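Local coordinates for small ribosomal subunit protein bS6 (Thermotoga maritima, PDB 1VMB), which probably binds 16S ribosomal RNA together with protein bS18 as a component of the small ribosomal subunit, at residues Y21-I26 and N95-T100. Residues are numbered along the deposited sequence; the frame is centred on the assembly and turned at random.
Sequences YESMFI and NFYRVT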
ATOM      1  N   TYR A  21      -5.769   2.939  -7.697  1.00 22.47           N
ATOM      2  CA  TYR A  21      -5.059   3.462  -6.526  1.00 22.33           C
ATOM      3  C   TYR A  21      -3.695   2.897  -6.335  1.00 22.95           C
ATOM      4  O   TYR A  21      -3.408   1.810  -6.818  1.00 23.41           O
ATOM      5  CB  TYR A  21      -5.878   3.093  -5.287  1.00 22.93           C
ATOM      6  CG  TYR A  21      -7.213   3.780  -5.286  1.00 23.08           C
ATOM      7  CD1 TYR A  21      -8.328   3.184  -5.912  1.00 24.72           C
ATOM      8  CD2 TYR A  21      -7.384   5.006  -4.693  1.00 24.89           C
ATOM      9  CE1 TYR A  21      -9.566   3.811  -5.934  1.00 24.21           C
ATOM     10  CE2 TYR A  21      -8.607   5.635  -4.725  1.00 26.49           C
ATOM     11  CZ  TYR A  21      -9.700   5.047  -5.343  1.00 25.12           C
ATOM     12  OH  TYR A  21     -10.934   5.712  -5.375  1.00 28.44           O
ATOM     13  N   GLU A  22      -2.821   3.697  -5.710  1.00 21.03           N
ATOM     14  CA  GLU A  22      -1.573   3.181  -5.125  1.00 22.39           C
ATOM     15  C   GLU A  22      -1.643   3.340  -3.636  1.00 23.38           C
ATOM     16  O   GLU A  22      -2.155   4.331  -3.123  1.00 22.73           O
ATOM     17  CB  GLU A  22      -0.330   3.831  -5.718  0.50 22.08           C
ATOM     18  CG  GLU A  22      -0.182   5.267  -5.330  0.50 19.96           C
ATOM     19  CD  GLU A  22       1.118   5.888  -5.752  0.50 20.80           C
ATOM     20  OE1 GLU A  22       1.691   5.556  -6.828  0.50 19.25           O
ATOM     21  OE2 GLU A  22       1.569   6.728  -4.963  0.50 19.04           O
ATOM     22  N   SER A  23      -1.087   2.356  -2.935  1.00 22.44           N
ATOM     23  CA  SER A  23      -0.880   2.489  -1.492  1.00 23.61           C
ATOM     24  C   SER A  23       0.492   2.027  -1.153  1.00 23.97           C
ATOM     25  O   SER A  23       0.848   0.868  -1.427  1.00 25.03           O
ATOM     26  CB  SER A  23      -1.907   1.665  -0.684  1.00 23.46           C
ATOM     27  OG  SER A  23      -1.860   2.031   0.691  1.00 24.45           O
ATOM     28  N   MET A  24       1.287   2.939  -0.582  1.00 23.89           N
ATOM     29  CA  MET A  24       2.669   2.657  -0.183  1.00 23.85           C
ATOM     30  C   MET A  24       2.638   2.578   1.312  1.00 23.83           C
ATOM     31  O   MET A  24       2.075   3.479   1.979  1.00 24.02           O
ATOM     32  CB  MET A  24       3.642   3.762  -0.623  0.50 23.92           C
ATOM     33  CG  MET A  24       5.113   3.463  -0.283  0.50 23.18           C
ATOM     34  SD  MET A  24       6.222   4.856  -0.545  0.50 24.45           S
ATOM     35  CE  MET A  24       6.243   5.455   1.127  0.50 25.83           C
ATOM     36  N   PHE A  25       3.242   1.532   1.864  1.00 23.54           N
ATOM     37  CA  PHE A  25       3.354   1.419   3.308  1.00 23.05           C
ATOM     38  C   PHE A  25       4.772   0.987   3.713  1.00 22.86           C
ATOM     39  O   PHE A  25       5.410   0.240   2.958  1.00 23.83           O
ATOM     40  CB  PHE A  25       2.297   0.486   3.885  1.00 23.41           C
ATOM     41  CG  PHE A  25       2.312  -0.922   3.314  1.00 23.46           C
ATOM     42  CD1 PHE A  25       1.696  -1.244   2.093  1.00 22.88           C
ATOM     43  CD2 PHE A  25       2.903  -1.946   4.007  1.00 24.96           C
ATOM     44  CE1 PHE A  25       1.730  -2.501   1.627  1.00 23.11           C
ATOM     45  CE2 PHE A  25       2.941  -3.224   3.518  1.00 25.51           C
ATOM     46  CZ  PHE A  25       2.343  -3.512   2.321  1.00 24.64           C
ATOM     47  N   ILE A  26       5.251   1.448   4.882  1.00 23.10           N
ATOM     48  CA  ILE A  26       6.626   1.202   5.314  1.00 24.01           C
ATOM     49  C   ILE A  26       6.568   0.486   6.666  1.00 23.50           C
ATOM     50  O   ILE A  26       5.955   0.975   7.584  1.00 22.30           O
ATOM     51  CB  ILE A  26       7.387   2.556   5.461  1.00 24.65           C
ATOM     52  CG1 ILE A  26       7.332   3.323   4.139  1.00 24.65           C
ATOM     53  CG2 ILE A  26       8.795   2.368   5.925  1.00 26.78           C
ATOM     54  CD1 ILE A  26       7.914   4.698   4.170  1.00 26.13           C
ATOM     55  N   ASN A  95      -8.157   2.045   7.879  1.00 22.64           N
ATOM     56  CA  ASN A  95      -8.391   1.546   9.249  1.00 23.47           C
ATOM     57  C   ASN A  95      -7.475   0.399   9.641  1.00 22.92           C
ATOM     58  O   ASN A  95      -7.040   0.325  10.799  1.00 23.57           O
ATOM     59  CB  ASN A  95      -9.850   1.192   9.444  1.00 22.72           C
ATOM     60  CG  ASN A  95     -10.722   2.426   9.530  1.00 25.97           C
ATOM     61  OD1 ASN A  95     -10.224   3.554   9.601  1.00 25.65           O
ATOM     62  ND2 ASN A  95     -12.015   2.224   9.522  1.00 29.10           N
ATOM     63  N   PHE A  96      -7.135  -0.500   8.723  1.00 22.81           N
ATOM     64  CA  PHE A  96      -6.090  -1.524   9.000  1.00 22.78           C
ATOM     65  C   PHE A  96      -4.771  -0.844   9.373  1.00 23.09           C
ATOM     66  O   PHE A  96      -4.132  -1.160  10.371  1.00 20.72           O
ATOM     67  CB  PHE A  96      -5.859  -2.461   7.792  1.00 23.15           C
ATOM     68  CG  PHE A  96      -4.747  -3.434   8.031  1.00 23.12           C
ATOM     69  CD1 PHE A  96      -4.981  -4.488   8.812  1.00 21.31           C
ATOM     70  CD2 PHE A  96      -3.483  -3.233   7.474  1.00 25.02           C
ATOM     71  CE1 PHE A  96      -3.956  -5.397   9.081  1.00 23.26           C
ATOM     72  CE2 PHE A  96      -2.431  -4.125   7.780  1.00 25.52           C
ATOM     73  CZ  PHE A  96      -2.720  -5.189   8.580  1.00 24.06           C
ATOM     74  N   TYR A  97      -4.349   0.097   8.550  1.00 23.12           N
ATOM     75  CA  TYR A  97      -3.086   0.800   8.859  1.00 23.00           C
ATOM     76  C   TYR A  97      -3.121   1.492  10.228  1.00 22.72           C
ATOM     77  O   TYR A  97      -2.154   1.393  11.015  1.00 22.62           O
ATOM     78  CB  TYR A  97      -2.794   1.846   7.770  1.00 23.48           C
ATOM     79  CG  TYR A  97      -2.432   1.351   6.392  1.00 24.03           C
ATOM     80  CD1 TYR A  97      -1.536   0.306   6.189  1.00 21.43           C
ATOM     81  CD2 TYR A  97      -2.894   2.022   5.260  1.00 22.79           C
ATOM     82  CE1 TYR A  97      -1.157  -0.133   4.924  1.00 25.30           C
ATOM     83  CE2 TYR A  97      -2.488   1.600   3.969  1.00 24.21           C
ATOM     84  CZ  TYR A  97      -1.652   0.527   3.811  1.00 24.54           C
ATOM     85  OH  TYR A  97      -1.251   0.171   2.575  1.00 25.26           O
ATOM     86  N   ARG A  98      -4.241   2.163  10.551  1.00 20.50           N
ATOM     87  CA  ARG A  98      -4.384   2.870  11.798  1.00 21.68           C
ATOM     88  C   ARG A  98      -4.157   1.998  13.038  1.00 22.11           C
ATOM     89  O   ARG A  98      -3.761   2.509  14.087  1.00 22.60           O
ATOM     90  CB  ARG A  98      -5.737   3.525  11.864  1.00 22.86           C
ATOM     91  CG  ARG A  98      -5.835   4.688  10.978  1.00 23.08           C
ATOM     92  CD  ARG A  98      -7.158   5.401  11.056  1.00 25.09           C
ATOM     93  NE  ARG A  98      -7.191   6.457  10.058  1.00 23.60           N
ATOM     94  CZ  ARG A  98      -7.980   7.517  10.108  1.00 28.63           C
ATOM     95  NH1 ARG A  98      -8.778   7.770  11.149  1.00 29.51           N
ATOM     96  NH2 ARG A  98      -7.962   8.385   9.103  1.00 30.95           N
ATOM     97  N   VAL A  99      -4.401   0.693  12.925  1.00 21.31           N
ATOM     98  CA  VAL A  99      -4.301  -0.222  14.098  1.00 20.66           C
ATOM     99  C   VAL A  99      -3.052  -1.074  14.143  1.00 22.34           C
ATOM    100  O   VAL A  99      -2.915  -1.881  15.039  1.00 21.91           O
ATOM    101  CB  VAL A  99      -5.567  -1.113  14.236  1.00 20.59           C
ATOM    102  CG1 VAL A  99      -6.835  -0.225  14.352  1.00 22.59           C
ATOM    103  CG2 VAL A  99      -5.712  -2.124  13.022  1.00 20.78           C
ATOM    104  N   THR A 100      -2.149  -0.851  13.174  1.00 22.37           N
ATOM    105  CA  THR A 100      -0.979  -1.660  12.961  1.00 23.24           C
ATOM    106  C   THR A 100       0.298  -0.882  13.149  1.00 22.42           C
ATOM    107  O   THR A 100       0.799  -0.338  12.182  1.00 24.24           O
ATOM    108  CB  THR A 100      -1.061  -2.190  11.515  1.00 23.40           C
ATOM    109  OG1 THR A 100      -2.261  -2.965  11.370  1.00 24.85           O
ATOM    110  CG2 THR A 100       0.087  -3.191  11.227  1.00 25.04           C
TER
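The ring of Y97 meets S23 at its edge, stacks with W106 of strand 103-110, and meets F25 obliquely: S23 OG lies in the ring plane beside the hydroxyl, while the F25 ring sits 5.8 Å away between centroids with its plane turned by 39°. On the F96 ring, T100 OG1 lies 3.6 Å above the plane, over the centre of one face. F25 touches Y97 through its near end, F25 CB standing 3.7 Å from Y97 CE1, and F25 CD1 comes to 3.3 Å from Y97 OH. CG of F25 lies between the backbone N and the carbonyl carbon (chi1 57°), which swings the ring across the outer end of the tyrosine, the two side chains crossing at about a right angle. The one polar link is the hydrogen bond between S23 OG and Y97 OH, 2.7 Å, in which either hydroxyl could be the donor. S23 OG also bonds to T108 OG1, so a buried serine hydroxyl joins tyrosine and threonine. A phenylalanine in place of Y97 would probably keep much of the ring packing but leave S23 OG without its mate on the helix side. Just beyond Y97, T100 OG1 folds back to F96 O at 2.8 Å from above the carbonyl plane, V99 N reaching the same oxygen from the opposite face. The contact packs helix 91-98 onto strand 19-27, a central strand of the four-stranded antiparallel sheet in this ferredoxin-like alpha-beta fold. V43 of helix 33-51 touches both F25 and F96, so that helix lies against F25 of the strand and F96 of helix 91-98 on the same side of the sheet.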